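Local coordinates for protein fusolin (Unidentified entomopoxvirus, PDB 4YN2) that builds the crystalline spindles that enhance entomopoxvirus virulence and, as a member of the lytic polysaccharide monooxygenase family, probably attacks chitin by oxidation, at residues Ala140-Ser145 against Val210-Leu215; Ala35-Val40 against Tyr60-Asp65. All coordinates share one frame; numbering follows the deposited sequence.

Contact 1 of 2, residues Ala140-Ser145 against Val210-Leu215; sequences AVHEPS and VRWQRL. With ZN (zinc ion), chain C; NAG (2-acetamido-2-deoxy-beta-D-glucopyranose), chain B.
Ser145 OG sits between two partners. It accepts the indole hydrogen of Trp212, with NE1 2.8 Å from OG and a bent N-H...O angle of 145°, the oxygen tilted from the ring plane. It passes its own hydrogen to the carbonyl oxygen of His142, lying in that carbonyl plane. A chi1 of 64° sets OG between the backbone N and carbonyl carbon of Ser145; the hydroxyl thus bridges the loop carbonyl and the buried indole. Ala140 O meets the indole edge in plane, 3.5 Å from Trp212 CH2, while Tyr147 stacks on the same indole. Where the loop joins the sheet, Ser145 and Arg214 form an antiparallel non-hydrogen-bonded pair, and the next link is nearly straight: Leu215 N to Pro144 O, 3.0 Å at 173°. Pro144 follows a cis peptide bond, and its oxygen also accepts from a water that Arg214 NE holds weakly. His142 and His1 make the histidine brace of the lytic polysaccharide monooxygenase fold: here they hold zinc, His142 through NE2 at 1.9 Å and His1 partly through its terminal amine, probably at the place copper takes in active relatives. Arg214 bends at its third torsion to bring its guanidinium over the His142 ring; NH1 lies 3.0 Å from His142 ND1, but both are donors and NH1 stands above the ring face, so this is packing. Arg214 NE forms a salt bridge with Asp216. Earlier in the strand, Gln213 NE2 gives to Arg214 O and Gly219 O, and OE1 receives Arg211 NH2. Leu215 CD1 crowds the Ser145 backbone, 3.4 Å from Ser145 CA, and rests on Pro144 CB; CD2 touches the acetamide of an N-acetylglucosamine of the bound glycan.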
# COMPACT_ATOMS: atom_id res chain seq x y z
N ALA A 140 -1.54 -20.54 -6.80
CA ALA A 140 -0.80 -21.77 -7.11
C ALA A 140 0.30 -21.98 -6.06
O ALA A 140 0.87 -21.00 -5.58
CB ALA A 140 -0.20 -21.69 -8.49
N VAL A 141 0.58 -23.22 -5.68
CA VAL A 141 1.62 -23.54 -4.71
C VAL A 141 2.94 -23.64 -5.46
O VAL A 141 3.13 -24.60 -6.21
CB VAL A 141 1.29 -24.85 -3.95
CG1 VAL A 141 2.43 -25.29 -3.04
CG2 VAL A 141 -0.02 -24.70 -3.17
N HIS A 142 3.84 -22.66 -5.28
CA HIS A 142 5.17 -22.65 -5.91
C HIS A 142 6.24 -22.81 -4.87
O HIS A 142 6.47 -21.90 -4.07
CB HIS A 142 5.43 -21.35 -6.69
CG HIS A 142 4.44 -21.02 -7.75
ND1 HIS A 142 3.91 -21.99 -8.57
CD2 HIS A 142 3.98 -19.81 -8.14
CE1 HIS A 142 3.09 -21.35 -9.39
NE2 HIS A 142 3.13 -20.03 -9.18
N GLU A 143 6.89 -23.97 -4.85
CA GLU A 143 7.99 -24.25 -3.95
C GLU A 143 9.04 -25.01 -4.75
O GLU A 143 8.66 -25.79 -5.61
CB GLU A 143 7.53 -25.03 -2.72
CG GLU A 143 6.59 -24.23 -1.83
CD GLU A 143 6.16 -24.91 -0.55
OE1 GLU A 143 5.08 -24.54 -0.02
OE2 GLU A 143 6.86 -25.84 -0.09
N PRO A 144 10.35 -24.75 -4.55
CA PRO A 144 10.94 -23.86 -3.55
C PRO A 144 10.75 -22.37 -3.87
O PRO A 144 10.76 -21.96 -5.03
CB PRO A 144 12.42 -24.27 -3.58
CG PRO A 144 12.64 -24.74 -4.97
CD PRO A 144 11.38 -25.47 -5.32
N SER A 145 10.56 -21.58 -2.83
CA SER A 145 10.40 -20.13 -2.94
C SER A 145 10.69 -19.48 -1.60
O SER A 145 10.75 -20.16 -0.58
CB SER A 145 8.98 -19.80 -3.40
OG SER A 145 8.03 -20.21 -2.43
N VAL A 210 6.32 -6.49 -0.85
CA VAL A 210 6.44 -7.93 -0.61
C VAL A 210 6.84 -8.60 -1.90
O VAL A 210 6.18 -8.41 -2.92
CB VAL A 210 5.12 -8.53 -0.05
CG1 VAL A 210 5.28 -10.02 0.24
CG2 VAL A 210 4.67 -7.79 1.21
N ARG A 211 7.89 -9.39 -1.84
CA ARG A 211 8.41 -10.12 -2.98
C ARG A 211 8.35 -11.60 -2.70
O ARG A 211 8.95 -12.05 -1.72
CB ARG A 211 9.84 -9.69 -3.27
CG ARG A 211 10.52 -10.45 -4.39
CD ARG A 211 11.98 -10.09 -4.44
NE ARG A 211 12.66 -10.80 -5.51
CZ ARG A 211 13.96 -11.05 -5.58
NH1 ARG A 211 14.77 -10.65 -4.62
NH2 ARG A 211 14.46 -11.71 -6.62
N TRP A 212 7.65 -12.36 -3.54
CA TRP A 212 7.60 -13.81 -3.45
C TRP A 212 8.42 -14.33 -4.62
O TRP A 212 7.99 -14.22 -5.76
CB TRP A 212 6.16 -14.31 -3.50
CG TRP A 212 6.03 -15.79 -3.32
CD1 TRP A 212 6.87 -16.62 -2.64
CD2 TRP A 212 5.02 -16.62 -3.89
NE1 TRP A 212 6.39 -17.90 -2.68
CE2 TRP A 212 5.25 -17.94 -3.43
CE3 TRP A 212 3.92 -16.38 -4.72
CZ2 TRP A 212 4.42 -19.00 -3.76
CZ3 TRP A 212 3.11 -17.44 -5.07
CH2 TRP A 212 3.35 -18.73 -4.59
N GLN A 213 9.60 -14.83 -4.34
CA GLN A 213 10.54 -15.26 -5.37
C GLN A 213 10.67 -16.76 -5.45
O GLN A 213 11.04 -17.39 -4.46
CB GLN A 213 11.90 -14.65 -5.05
CG GLN A 213 13.02 -14.99 -6.05
CD GLN A 213 12.68 -14.59 -7.45
OE1 GLN A 213 12.37 -13.42 -7.73
NE2 GLN A 213 12.78 -15.50 -8.39
N ARG A 214 10.45 -17.33 -6.63
CA ARG A 214 10.68 -18.76 -6.85
C ARG A 214 12.16 -19.02 -7.05
O ARG A 214 12.83 -18.24 -7.73
CB ARG A 214 9.94 -19.26 -8.09
CG ARG A 214 8.44 -19.25 -7.96
CD ARG A 214 7.73 -19.69 -9.25
NE ARG A 214 8.11 -21.05 -9.68
CZ ARG A 214 7.33 -21.91 -10.33
NH1 ARG A 214 6.07 -21.60 -10.61
NH2 ARG A 214 7.79 -23.11 -10.68
N LEU A 215 12.67 -20.13 -6.48
CA LEU A 215 14.06 -20.53 -6.65
C LEU A 215 14.15 -21.59 -7.74
O LEU A 215 14.21 -22.78 -7.44
CB LEU A 215 14.68 -21.05 -5.35
CG LEU A 215 14.50 -20.18 -4.10
CD1 LEU A 215 13.71 -20.88 -3.11
CD2 LEU A 215 15.81 -19.86 -3.45
ZN ZN C . 2.36 -18.65 -10.26
C1 NAG B . 21.08 -16.17 -1.52
C2 NAG B . 21.18 -17.31 -2.53
C3 NAG B . 22.65 -17.64 -2.77
C4 NAG B . 23.43 -16.38 -3.14
C5 NAG B . 23.23 -15.30 -2.08
C6 NAG B . 23.89 -13.99 -2.40
C7 NAG B . 19.39 -19.01 -2.62
C8 NAG B . 18.86 -20.27 -2.00
N2 NAG B . 20.47 -18.48 -2.03
O3 NAG B . 22.73 -18.60 -3.81
O4 NAG B . 24.81 -16.68 -3.22
O5 NAG B . 21.83 -15.04 -1.94
O6 NAG B . 23.25 -13.31 -3.47
O7 NAG B . 18.86 -18.51 -3.61
O HOH W 1 9.85 -23.03 -7.63

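Contact 2 of 2, residues Ala35-Val40 against Tyr60-Asp65; sequences AAYQYV and YEFQQD
Glu61 leaves its helix with CG anti to the backbone N (chi1 170°) and stays extended at the next bond, which carries the carboxylate across to the facing helix. Phe62 turns the other way: chi1 of -63° sets CG anti to its carbonyl carbon, and the ring reaches Ala36 and Tyr37. Ala36 CB lies at the edge of that ring, 4.1 Å from Phe62 CZ, while Phe62 CE2 comes within 4.0 Å of Tyr37 CB and lies near the plane of the tyrosine ring, at its edge. Phe19 packs edge-to-face on Phe62, and the Tyr37 hydroxyl is hydrogen-bonded to Thr23 O. These side chains close the buried seam between helix 31-48 and helix 51-63, two consecutive helices joined by a short turn. Beside the aromatic patch, Val40 CG2 lies 3.3 Å from Glu61 OE2, an oxygen that also receives weak hydrogen bonds from Gly108 N and Val109 N. Glu61 OE1 comes 3.0 Å from Ala36 O, although a carboxylate and a carbonyl oxygen both accept. So close an approach in a buried, largely apolar seam would tend to raise the pKa, only partly offset by the two weak N-H donors at OE2, and Glu61 may be protonated.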
# COMPACT_ATOMS: atom_id res chain seq x y z
N ALA A 35 -8.04 6.54 -10.64
CA ALA A 35 -6.95 7.23 -11.34
C ALA A 35 -5.99 6.21 -11.99
O ALA A 35 -5.56 6.43 -13.11
CB ALA A 35 -6.19 8.14 -10.38
N ALA A 36 -5.72 5.06 -11.33
CA ALA A 36 -4.83 4.03 -11.90
C ALA A 36 -5.41 3.44 -13.17
O ALA A 36 -4.70 3.26 -14.16
CB ALA A 36 -4.57 2.94 -10.91
N TYR A 37 -6.72 3.17 -13.15
CA TYR A 37 -7.41 2.67 -14.33
C TYR A 37 -7.33 3.71 -15.45
O TYR A 37 -6.91 3.39 -16.57
CB TYR A 37 -8.88 2.36 -13.97
CG TYR A 37 -9.67 1.75 -15.10
CD1 TYR A 37 -10.27 2.55 -16.07
CD2 TYR A 37 -9.88 0.38 -15.17
CE1 TYR A 37 -10.98 1.99 -17.13
CE2 TYR A 37 -10.60 -0.19 -16.21
CZ TYR A 37 -11.17 0.61 -17.18
OH TYR A 37 -11.91 0.03 -18.18
N GLN A 38 -7.71 4.95 -15.14
CA GLN A 38 -7.77 6.02 -16.12
C GLN A 38 -6.40 6.43 -16.65
O GLN A 38 -6.31 6.81 -17.81
CB GLN A 38 -8.57 7.21 -15.58
CG GLN A 38 -10.04 6.80 -15.43
CD GLN A 38 -10.94 7.82 -14.81
OE1 GLN A 38 -10.49 8.82 -14.25
NE2 GLN A 38 -12.26 7.59 -14.87
N TYR A 39 -5.34 6.28 -15.85
CA TYR A 39 -3.96 6.53 -16.28
C TYR A 39 -3.55 5.60 -17.45
O TYR A 39 -3.05 6.07 -18.47
CB TYR A 39 -3.02 6.29 -15.09
CG TYR A 39 -1.56 6.51 -15.39
CD1 TYR A 39 -0.97 7.75 -15.18
CD2 TYR A 39 -0.75 5.46 -15.82
CE1 TYR A 39 0.39 7.95 -15.42
CE2 TYR A 39 0.60 5.66 -16.07
CZ TYR A 39 1.17 6.90 -15.87
OH TYR A 39 2.51 7.08 -16.10
N VAL A 40 -3.76 4.29 -17.28
CA VAL A 40 -3.42 3.30 -18.32
C VAL A 40 -4.38 3.46 -19.52
O VAL A 40 -3.94 3.39 -20.66
CB VAL A 40 -3.43 1.86 -17.76
CG1 VAL A 40 -3.28 0.83 -18.88
CG2 VAL A 40 -2.32 1.68 -16.73
N TYR A 60 -6.95 -5.16 -17.90
CA TYR A 60 -5.88 -6.14 -17.70
C TYR A 60 -5.09 -5.83 -16.43
O TYR A 60 -4.72 -6.74 -15.70
CB TYR A 60 -4.97 -6.16 -18.94
CG TYR A 60 -3.81 -7.13 -18.88
CD1 TYR A 60 -2.60 -6.76 -18.30
CD2 TYR A 60 -3.91 -8.39 -19.46
CE1 TYR A 60 -1.53 -7.64 -18.27
CE2 TYR A 60 -2.83 -9.26 -19.47
CZ TYR A 60 -1.63 -8.87 -18.90
OH TYR A 60 -0.58 -9.76 -18.85
N GLU A 61 -4.85 -4.53 -16.17
CA GLU A 61 -4.12 -4.07 -15.00
C GLU A 61 -4.75 -4.60 -13.71
O GLU A 61 -4.02 -5.03 -12.81
CB GLU A 61 -4.07 -2.53 -15.01
CG GLU A 61 -3.55 -1.88 -13.75
CD GLU A 61 -3.37 -0.39 -13.95
OE1 GLU A 61 -4.36 0.31 -14.25
OE2 GLU A 61 -2.21 0.07 -13.83
N PHE A 62 -6.09 -4.62 -13.62
CA PHE A 62 -6.75 -5.14 -12.43
C PHE A 62 -7.13 -6.60 -12.53
O PHE A 62 -7.15 -7.26 -11.50
CB PHE A 62 -7.98 -4.31 -12.09
CG PHE A 62 -7.71 -2.85 -11.74
CD1 PHE A 62 -6.45 -2.43 -11.33
CD2 PHE A 62 -8.75 -1.94 -11.67
CE1 PHE A 62 -6.21 -1.09 -11.03
CE2 PHE A 62 -8.51 -0.61 -11.34
CZ PHE A 62 -7.24 -0.19 -11.06
N GLN A 63 -7.38 -7.14 -13.73
CA GLN A 63 -7.69 -8.56 -13.88
C GLN A 63 -6.49 -9.41 -13.49
O GLN A 63 -6.67 -10.47 -12.89
CB GLN A 63 -8.11 -8.89 -15.33
CG GLN A 63 -8.41 -10.39 -15.57
CD GLN A 63 -8.66 -10.76 -17.00
OE1 GLN A 63 -8.77 -9.90 -17.88
NE2 GLN A 63 -8.70 -12.05 -17.28
N GLN A 64 -5.28 -8.95 -13.81
CA GLN A 64 -4.05 -9.68 -13.50
C GLN A 64 -3.51 -9.33 -12.11
O GLN A 64 -2.31 -9.29 -11.94
CB GLN A 64 -2.99 -9.37 -14.56
CG GLN A 64 -3.39 -9.73 -15.98
CD GLN A 64 -3.69 -11.18 -16.13
OE1 GLN A 64 -4.85 -11.57 -16.21
NE2 GLN A 64 -2.67 -12.01 -16.12
N ASP A 65 -4.38 -9.21 -11.10
CA ASP A 65 -4.00 -8.89 -9.71
C ASP A 65 -3.11 -9.96 -9.08
O ASP A 65 -2.26 -9.63 -8.24
CB ASP A 65 -5.24 -8.64 -8.84
CG ASP A 65 -6.31 -9.73 -8.80
OD1 ASP A 65 -6.09 -10.81 -9.40
OD2 ASP A 65 -7.36 -9.51 -8.15

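Along the chain contact 2 is completed before contact 1 begins: helices 31-48 and 51-63 follow strand 2-6, whereas residues 140-145 lead into strand 145-152 and residues 210-215 end strand 206-214. The two centres are 24 Å apart and the nearest atoms about 10 Å; they do not touch, and they share no helix or strand. Both nonetheless belong to the monooxygenase part of the chain. Contact 1 joins the end of strand 206-214 in the mixed sheet to the loop that links the two sheets and carries His142; contact 2 lies in a helical insertion between strand 2-6 and the later strands. The zinc site thus rests on chain elements far apart in sequence, with His1 before the helices and His142 after them.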